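Local coordinates for protein histidine acid phosphatase (Hafnia alvei, PDB 4ARU) that belongs to branch 2 of the histidine phosphatase superfamily, whose members have an alpha/beta fold with helices packed against a central mixed sheet, at residues 13-18 and 333-338. Residues are numbered along the deposited sequence; the frame is centred on the assembly and turned at random.
Sequences VVILSR and GGALVF
Ser17 OG is gripped twice: it donates to its neighbour's carbonyl, Arg18 O, at 2.9 Å, and accepts from a water at 2.8 Å; that water also donates to Gly333 O, 2.7 Å away. OG stands anti to the backbone N (chi1 -172°), which sets it beside its own carbonyl carbon and within range of Arg18 O; it meets that oxygen from above the carbonyl plane. The water thus ties the C-terminal end of strand 9-18 to the loop leading into strand 335-342. From there the two strands run antiparallel. Arg18 N donates almost straight to Gly334 O, and Leu16 and Leu336 exchange a pair of backbone bonds, the one from Leu336 N to Leu16 O markedly bent (138°). Val14 and Phe338 form the next such pair. Val14 O, accepting from Phe338 N at 2.8 Å, also lies in the plane of the Phe338 ring at its edge, 3.6 Å from CD1. Ile15, Ser17, Ala335 and Val337 share one face, where Ile15 CG2 rests on Ala335 CB (3.7 Å) and helix 51-70 covers Ile15 and Ala335. Val14 and Phe338 lie on the other face, against helix 264-282. The extended Arg18 side chain leads away; NH1 makes a salt bridge with Glu222 and a hydrogen bond to Thr330 O, and NH2 hydrogen-bonds a bound tartaric acid. Strand 9-18 thus lies between 300-305, parallel to it, and 335-342, antiparallel, in the buried middle of the histidine phosphatase fold's mixed sheet.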
# COMPACT_ATOMS: atom_id res chain seq x y z
N VAL A 13 -17.38 0.02 -6.61
CA VAL A 13 -16.01 0.39 -6.28
C VAL A 13 -15.32 -0.78 -5.60
O VAL A 13 -15.97 -1.53 -4.82
CB VAL A 13 -15.99 1.61 -5.35
CG1 VAL A 13 -14.57 2.03 -5.00
CG2 VAL A 13 -16.70 2.77 -6.00
N VAL A 14 -14.03 -0.90 -5.84
CA VAL A 14 -13.16 -1.83 -5.12
C VAL A 14 -11.98 -1.02 -4.61
O VAL A 14 -11.27 -0.37 -5.41
CB VAL A 14 -12.67 -2.98 -6.00
CG1 VAL A 14 -11.79 -3.92 -5.15
CG2 VAL A 14 -13.80 -3.67 -6.71
N ILE A 15 -11.76 -1.04 -3.31
CA ILE A 15 -10.75 -0.27 -2.67
C ILE A 15 -9.71 -1.20 -2.08
O ILE A 15 -10.06 -2.07 -1.29
CB ILE A 15 -11.37 0.55 -1.53
CG1 ILE A 15 -12.51 1.44 -2.09
CG2 ILE A 15 -10.33 1.38 -0.81
CD1 ILE A 15 -13.28 2.20 -1.04
N LEU A 16 -8.46 -1.07 -2.49
CA LEU A 16 -7.35 -1.84 -1.93
C LEU A 16 -6.56 -0.86 -1.09
O LEU A 16 -5.86 0.03 -1.60
CB LEU A 16 -6.48 -2.49 -3.04
CG LEU A 16 -5.24 -3.15 -2.46
CD1 LEU A 16 -5.58 -4.33 -1.54
CD2 LEU A 16 -4.35 -3.66 -3.56
N SER A 17 -6.75 -0.96 0.22
CA SER A 17 -6.23 -0.00 1.16
C SER A 17 -5.06 -0.55 1.95
O SER A 17 -5.13 -1.69 2.43
CB SER A 17 -7.30 0.38 2.17
OG SER A 17 -6.89 1.45 3.00
N ARG A 18 -4.04 0.25 2.19
CA ARG A 18 -3.08 -0.09 3.25
C ARG A 18 -3.75 0.10 4.58
O ARG A 18 -4.60 0.99 4.76
CB ARG A 18 -1.86 0.78 3.16
CG ARG A 18 -0.72 0.42 4.10
CD ARG A 18 0.50 1.29 3.87
NE ARG A 18 1.53 0.93 4.84
CZ ARG A 18 2.44 1.74 5.33
NH1 ARG A 18 2.58 2.99 4.89
NH2 ARG A 18 3.26 1.31 6.27
N GLY A 333 -3.13 4.07 5.34
CA GLY A 333 -4.47 4.33 4.91
C GLY A 333 -4.65 4.75 3.45
O GLY A 333 -5.77 4.99 3.00
N GLY A 334 -3.56 4.84 2.70
CA GLY A 334 -3.67 5.16 1.26
C GLY A 334 -4.21 3.97 0.51
O GLY A 334 -3.92 2.83 0.86
N ALA A 335 -5.01 4.21 -0.52
CA ALA A 335 -5.67 3.13 -1.17
C ALA A 335 -5.76 3.34 -2.68
O ALA A 335 -5.99 4.49 -3.14
CB ALA A 335 -7.05 2.97 -0.61
N LEU A 336 -5.66 2.24 -3.42
CA LEU A 336 -6.06 2.24 -4.80
C LEU A 336 -7.57 2.05 -4.85
O LEU A 336 -8.13 1.02 -4.37
CB LEU A 336 -5.43 1.10 -5.58
CG LEU A 336 -3.93 1.25 -5.83
CD1 LEU A 336 -3.39 -0.07 -6.39
CD2 LEU A 336 -3.69 2.44 -6.77
N VAL A 337 -8.24 2.97 -5.49
CA VAL A 337 -9.68 2.95 -5.62
C VAL A 337 -9.99 2.71 -7.08
O VAL A 337 -9.78 3.58 -7.93
CB VAL A 337 -10.32 4.26 -5.13
CG1 VAL A 337 -11.83 4.20 -5.29
CG2 VAL A 337 -9.90 4.56 -3.68
N PHE A 338 -10.54 1.55 -7.34
CA PHE A 338 -10.95 1.12 -8.67
C PHE A 338 -12.45 1.32 -8.81
O PHE A 338 -13.22 0.79 -8.00
CB PHE A 338 -10.64 -0.35 -8.93
CG PHE A 338 -9.20 -0.70 -8.92
CD1 PHE A 338 -8.52 -0.94 -7.74
CD2 PHE A 338 -8.57 -0.97 -10.14
CE1 PHE A 338 -7.20 -1.27 -7.77
CE2 PHE A 338 -7.23 -1.37 -10.16
CZ PHE A 338 -6.55 -1.48 -8.95
O HOH W 1 -8.25 3.91 2.92